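Local coordinates for protein pseudoaglycone deacetylase Dbv21 (Actinoplanes teichomyceticus, PDB 3DFI) that probably removes an acetyl group from the pseudoaglycone precursor of the lipoglycopeptide antibiotic A40926, as a zinc-dependent deacetylase of the PIG-L family, at residues Ala12-Leu17 with Val40-Ala45; Leu96-Arg101 with His158-Ala163. All coordinates share one frame; numbering follows the deposited sequence.

In the fold
Contact 1 pairs the ends of two neighbouring parallel strands, and contact 2 sets a loop against the start of helix 159-174; their centres are 11 Å apart and both reach the zinc ion. Contact 1 supplies H16 and contact 2 supplies H161, with D19 as the third protein ligand and water 3 in the same metal shell. A second-shell link ties them together: NE2 of H16 lies 2.7 Å from OD1 of D160, a probable hydrogen bond on the side of the imidazole away from the metal. F44 of contact 1 packs beside contact 2, its CE1 3.3 Å from NH1 of R101.

Contact 1 of 2, residues Ala12-Leu17 with Val40-Ala45; sequences AISPHL and VFTVFA. With ZN (zinc ion), chain B.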
loop_
_atom_site.group_PDB
_atom_site.type_symbol
_atom_site.label_atom_id
_atom_site.label_comp_id
_atom_site.label_asym_id
_atom_site.label_seq_id
_atom_site.Cartn_x
_atom_site.Cartn_y
_atom_site.Cartn_z
ATOM N N ALA A 12 0.481 7.818 -3.657
ATOM C CA ALA A 12 0.139 6.746 -2.728
ATOM C C ALA A 12 1.394 6.329 -1.964
ATOM O O ALA A 12 2.459 6.153 -2.568
ATOM C CB ALA A 12 -0.467 5.564 -3.475
ATOM N N ILE A 13 1.273 6.226 -0.642
ATOM C CA ILE A 13 2.392 5.813 0.218
ATOM C C ILE A 13 2.161 4.374 0.671
ATOM O O ILE A 13 1.316 4.118 1.545
ATOM C CB ILE A 13 2.578 6.752 1.469
ATOM C CG1 ILE A 13 2.486 8.252 1.112
ATOM C CG2 ILE A 13 3.903 6.442 2.212
ATOM C CD1 ILE A 13 3.673 8.778 0.278
ATOM N N SER A 14 2.896 3.437 0.065
ATOM C CA SER A 14 2.732 2.002 0.368
ATOM C C SER A 14 3.767 1.610 1.435
ATOM O O SER A 14 4.942 1.976 1.301
ATOM C CB SER A 14 2.935 1.160 -0.892
ATOM O OG SER A 14 2.707 -0.208 -0.629
ATOM N N PRO A 15 3.342 0.905 2.513
ATOM C CA PRO A 15 4.349 0.435 3.472
ATOM C C PRO A 15 5.398 -0.493 2.838
ATOM O O PRO A 15 6.593 -0.208 2.924
ATOM C CB PRO A 15 3.512 -0.264 4.539
ATOM C CG PRO A 15 2.163 0.407 4.427
ATOM C CD PRO A 15 1.970 0.588 2.964
ATOM N N HIS A 16 4.936 -1.540 2.153
ATOM C CA HIS A 16 5.779 -2.578 1.555
ATOM C C HIS A 16 5.531 -2.679 0.049
ATOM O O HIS A 16 4.544 -2.137 -0.482
ATOM C CB HIS A 16 5.455 -3.957 2.168
ATOM C CG HIS A 16 5.590 -4.021 3.655
ATOM N ND1 HIS A 16 4.521 -4.286 4.487
ATOM C CD2 HIS A 16 6.673 -3.867 4.462
ATOM C CE1 HIS A 16 4.935 -4.279 5.745
ATOM N NE2 HIS A 16 6.238 -4.039 5.755
ATOM N N LEU A 17 6.396 -3.427 -0.631
ATOM C CA LEU A 17 6.272 -3.602 -2.067
ATOM C C LEU A 17 5.195 -4.630 -2.348
ATOM O O LEU A 17 5.467 -5.832 -2.357
ATOM C CB LEU A 17 7.623 -4.013 -2.680
ATOM C CG LEU A 17 8.762 -3.034 -2.384
ATOM C CD1 LEU A 17 10.143 -3.736 -2.387
ATOM C CD2 LEU A 17 8.770 -1.856 -3.370
ATOM N N VAL A 40 3.435 5.831 -6.879
ATOM C CA VAL A 40 3.417 5.059 -5.662
ATOM C C VAL A 40 4.821 5.067 -5.082
ATOM O O VAL A 40 5.758 4.614 -5.732
ATOM C CB VAL A 40 2.912 3.612 -5.929
ATOM C CG1 VAL A 40 3.050 2.746 -4.691
ATOM C CG2 VAL A 40 1.453 3.645 -6.435
ATOM N N PHE A 41 4.937 5.579 -3.857
ATOM C CA PHE A 41 6.199 5.623 -3.100
ATOM C C PHE A 41 6.095 4.538 -2.026
ATOM O O PHE A 41 5.146 4.532 -1.267
ATOM C CB PHE A 41 6.379 7.018 -2.446
ATOM C CG PHE A 41 7.546 7.111 -1.458
ATOM C CD1 PHE A 41 7.320 7.255 -0.088
ATOM C CD2 PHE A 41 8.864 7.095 -1.901
ATOM C CE1 PHE A 41 8.415 7.373 0.822
ATOM C CE2 PHE A 41 9.940 7.196 -1.005
ATOM C CZ PHE A 41 9.723 7.324 0.338
ATOM N N THR A 42 7.062 3.622 -1.992
ATOM C CA THR A 42 7.088 2.559 -0.978
ATOM C C THR A 42 8.166 2.852 0.073
ATOM O O THR A 42 9.331 3.078 -0.261
ATOM C CB THR A 42 7.301 1.164 -1.656
ATOM O OG1 THR A 42 6.229 0.924 -2.593
ATOM C CG2 THR A 42 7.379 0.011 -0.613
ATOM N N VAL A 43 7.765 2.843 1.337
ATOM C CA VAL A 43 8.615 3.255 2.441
ATOM C C VAL A 43 9.686 2.190 2.661
ATOM O O VAL A 43 10.880 2.494 2.641
ATOM C CB VAL A 43 7.780 3.473 3.725
ATOM C CG1 VAL A 43 8.692 3.773 4.921
ATOM C CG2 VAL A 43 6.757 4.626 3.518
ATOM N N PHE A 44 9.244 0.943 2.831
ATOM C CA PHE A 44 10.164 -0.145 3.153
ATOM C C PHE A 44 10.644 -0.839 1.894
ATOM O O PHE A 44 10.344 -1.990 1.677
ATOM C CB PHE A 44 9.558 -1.107 4.206
ATOM C CG PHE A 44 9.277 -0.427 5.526
ATOM C CD1 PHE A 44 10.247 -0.372 6.513
ATOM C CD2 PHE A 44 8.057 0.206 5.755
ATOM C CE1 PHE A 44 10.012 0.307 7.720
ATOM C CE2 PHE A 44 7.810 0.872 6.943
ATOM C CZ PHE A 44 8.796 0.912 7.941
ATOM N N ALA A 45 11.426 -0.120 1.079
ATOM C CA ALA A 45 11.987 -0.669 -0.157
ATOM C C ALA A 45 13.521 -0.624 -0.163
ATOM O O ALA A 45 14.130 -0.738 -1.218
ATOM C CB ALA A 45 11.423 0.051 -1.373
HETATM ZN ZN ZN B . 2.445 -4.644 3.979
HETATM O O HOH W 1 4.595 -1.071 -3.493
HETATM O O HOH W 2 8.849 -4.153 1.287
HETATM O O HOH W 3 3.170 -6.309 2.279
#
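L17 and T42 meet at about a right angle, with CD2 of L17 3.6 Å from CG2 of T42 and also touching CB of A45. T42 holds CG2 anti to its backbone N, which brings that methyl to 3.3 Å from the carbonyl carbon of H16. The OG1 branch meets water 1 instead, and this water donates to H16 O. On the other face of the strand pair, I13 sends CG2 to within 3.6 Å of CG2 of V43, while its CD1 approaches CD1 of F41 obliquely. F44 takes the carbonyl oxygen of P15 at its ring edge, CD2 lying 3.2 Å from P15 O, and V43 CG1 lies over the rim of one face. Behind these side chains runs a parallel ladder: F41 N donates to A12 O, S14 N to F41 O and V43 N to S14 O. The strands are the two arms of a beta-alpha-beta unit, 9-14 and 37-42 joined through helix 19-33, and the directions of their short axes differ by 27°. The pairing continues with F44 N, which donates to P15 O at 2.9 Å; F44 is the centre of an inverse gamma turn. This is the C-terminal edge of the parallel strands, where the metal site lies. H16 binds zinc through ND1 at 2.2 Å and is hydrogen-bonded through NE2 to OD1 of D160, with P15 CB toward the rim of one face of its imidazole. Further back, S14 OG donates to H16 O at 2.7 Å in the carbonyl plane and accepts from A20 N at the start of helix 19-33.

Contact 2 of 2, residues Leu96-Arg101 with His158-Ala163; sequences LDAIYR and HPDHKA. With ZN (zinc ion), chain B.
The guanidinium of R101 receives D160 OD2 and the carbonyl oxygen of L96 at its edge, both near its plane, while CA of A98 lies over the rim of one face. At the edge of the H158 ring, in its plane, is the backbone N of D160. NH1 of R101 makes both edge bonds: a salt bridge to D160 OD2 at 3.2 Å and a straighter bond to L96 O at 3.0 Å, with an angle at hydrogen of 171°. The carboxylate is met on its syn side, with the donor 33° out of its plane. With CG of R101 between the backbone N and the carbonyl carbon and the chain bent at chi3 (-105°), the guanidinium lies back over CA of A98, and NH1 serves both L96 O and D160 OD2. The other carboxylate oxygen, D160 OD1, accepts a hydrogen bond from NE2 of H16 and a weak one, 3.5 Å, from A98 N. It also lies 3.8 Å from OD1 of D97. Water 4 donates to D97 OD1 at 2.6 Å and is also bonded to H158 NE2. H158 is the N-cap of helix 159-174: its ND1 accepts from D160 N at 3.0 Å. One residue past D160, H161 points to the metal and binds it through NE2 at 2.2 Å. The loop, which follows strand 89-92, leans with I99 on helix 54-63 and with Y100 on helix 71-86, while R101 touches L129 and A163 touches I133, both on helix 126-144.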
loop_
_atom_site.group_PDB
_atom_site.type_symbol
_atom_site.label_atom_id
_atom_site.label_comp_id
_atom_site.label_asym_id
_atom_site.label_seq_id
_atom_site.Cartn_x
_atom_site.Cartn_y
_atom_site.Cartn_z
ATOM N N LEU A 96 14.282 -0.371 5.869
ATOM C CA LEU A 96 14.459 -1.820 5.832
ATOM C C LEU A 96 13.307 -2.532 6.486
ATOM O O LEU A 96 12.899 -2.182 7.591
ATOM C CB LEU A 96 15.787 -2.255 6.489
ATOM C CG LEU A 96 17.071 -1.768 5.817
ATOM C CD1 LEU A 96 18.330 -2.130 6.630
ATOM C CD2 LEU A 96 17.140 -2.303 4.397
ATOM N N ASP A 97 12.808 -3.551 5.785
ATOM C CA ASP A 97 11.664 -4.329 6.224
ATOM C C ASP A 97 11.913 -4.884 7.606
ATOM O O ASP A 97 13.060 -5.202 7.977
ATOM C CB ASP A 97 11.371 -5.464 5.238
ATOM C CG ASP A 97 9.898 -5.888 5.245
ATOM O OD1 ASP A 97 9.412 -6.369 6.300
ATOM O OD2 ASP A 97 9.236 -5.774 4.182
ATOM N N ALA A 98 10.824 -4.969 8.374
ATOM C CA ALA A 98 10.874 -5.428 9.767
ATOM C C ALA A 98 11.771 -6.645 9.895
ATOM O O ALA A 98 12.490 -6.797 10.882
ATOM C CB ALA A 98 9.456 -5.729 10.280
ATOM N N ILE A 99 11.748 -7.474 8.847
ATOM C CA ILE A 99 12.443 -8.755 8.802
ATOM C C ILE A 99 13.986 -8.697 8.713
ATOM O O ILE A 99 14.646 -9.703 8.972
ATOM C CB ILE A 99 11.855 -9.671 7.657
ATOM C CG1 ILE A 99 12.177 -9.103 6.261
ATOM C CG2 ILE A 99 10.322 -9.877 7.840
ATOM C CD1 ILE A 99 11.951 -10.076 5.105
ATOM N N TYR A 100 14.551 -7.547 8.332
ATOM C CA TYR A 100 16.023 -7.374 8.291
ATOM C C TYR A 100 16.457 -6.476 9.467
ATOM O O TYR A 100 17.602 -6.005 9.518
ATOM C CB TYR A 100 16.537 -6.786 6.947
ATOM C CG TYR A 100 15.968 -7.417 5.671
ATOM C CD1 TYR A 100 16.384 -8.684 5.253
ATOM C CD2 TYR A 100 15.030 -6.738 4.882
ATOM C CE1 TYR A 100 15.869 -9.274 4.094
ATOM C CE2 TYR A 100 14.500 -7.323 3.710
ATOM C CZ TYR A 100 14.930 -8.598 3.330
ATOM O OH TYR A 100 14.441 -9.215 2.194
ATOM N N ARG A 101 15.522 -6.242 10.392
ATOM C CA ARG A 101 15.774 -5.426 11.591
ATOM C C ARG A 101 14.991 -5.957 12.801
ATOM O O ARG A 101 15.191 -5.512 13.939
ATOM C CB ARG A 101 15.442 -3.944 11.343
ATOM C CG ARG A 101 14.133 -3.722 10.604
ATOM C CD ARG A 101 13.723 -2.273 10.576
ATOM N NE ARG A 101 12.637 -2.026 11.516
ATOM C CZ ARG A 101 11.359 -1.893 11.183
ATOM N NH1 ARG A 101 10.977 -1.960 9.911
ATOM N NH2 ARG A 101 10.461 -1.683 12.138
ATOM N N HIS A 158 0.042 -4.436 11.213
ATOM C CA HIS A 158 1.475 -4.583 10.972
ATOM C C HIS A 158 2.213 -3.314 11.448
ATOM O O HIS A 158 1.790 -2.205 11.140
ATOM C CB HIS A 158 1.753 -4.834 9.499
ATOM C CG HIS A 158 3.120 -5.373 9.234
ATOM N ND1 HIS A 158 4.264 -4.620 9.403
ATOM C CD2 HIS A 158 3.531 -6.602 8.831
ATOM C CE1 HIS A 158 5.321 -5.358 9.111
ATOM N NE2 HIS A 158 4.904 -6.563 8.758
ATOM N N PRO A 159 3.316 -3.476 12.210
ATOM C CA PRO A 159 3.965 -2.259 12.720
ATOM C C PRO A 159 4.478 -1.329 11.602
ATOM O O PRO A 159 4.492 -0.119 11.797
ATOM C CB PRO A 159 5.112 -2.792 13.586
ATOM C CG PRO A 159 4.814 -4.281 13.803
ATOM C CD PRO A 159 4.010 -4.716 12.624
ATOM N N ASP A 160 4.862 -1.873 10.442
ATOM C CA ASP A 160 5.275 -1.041 9.302
ATOM C C ASP A 160 4.115 -0.246 8.711
ATOM O O ASP A 160 4.316 0.864 8.196
ATOM C CB ASP A 160 5.945 -1.877 8.190
ATOM C CG ASP A 160 7.260 -2.519 8.645
ATOM O OD1 ASP A 160 7.799 -3.377 7.903
ATOM O OD2 ASP A 160 7.747 -2.172 9.748
ATOM N N HIS A 161 2.921 -0.828 8.764
ATOM C CA HIS A 161 1.713 -0.173 8.276
ATOM C C HIS A 161 1.322 0.945 9.212
ATOM O O HIS A 161 1.003 2.022 8.772
ATOM C CB HIS A 161 0.557 -1.177 8.155
ATOM C CG HIS A 161 0.656 -2.065 6.957
ATOM N ND1 HIS A 161 -0.433 -2.388 6.184
ATOM C CD2 HIS A 161 1.718 -2.698 6.395
ATOM C CE1 HIS A 161 -0.057 -3.201 5.207
ATOM N NE2 HIS A 161 1.243 -3.401 5.311
ATOM N N LYS A 162 1.369 0.676 10.516
ATOM C CA LYS A 162 1.097 1.701 11.533
ATOM C C LYS A 162 2.106 2.848 11.398
ATOM O O LYS A 162 1.716 4.018 11.331
ATOM C CB LYS A 162 1.127 1.076 12.935
ATOM C CG LYS A 162 0.601 1.949 14.063
ATOM C CD LYS A 162 0.596 1.168 15.367
ATOM C CE LYS A 162 -0.059 1.938 16.502
ATOM N NZ LYS A 162 0.942 2.682 17.335
ATOM N N ALA A 163 3.397 2.520 11.298
ATOM C CA ALA A 163 4.421 3.565 11.181
ATOM C C ALA A 163 4.211 4.397 9.905
ATOM O O ALA A 163 4.253 5.631 9.968
ATOM C CB ALA A 163 5.818 2.969 11.211
HETATM ZN ZN ZN B . 2.445 -4.644 3.979
HETATM O O HOH W 4 7.486 -7.846 7.330
HETATM O O HOH W 5 8.064 -1.816 12.359
HETATM O O HOH W 3 3.170 -6.309 2.279
#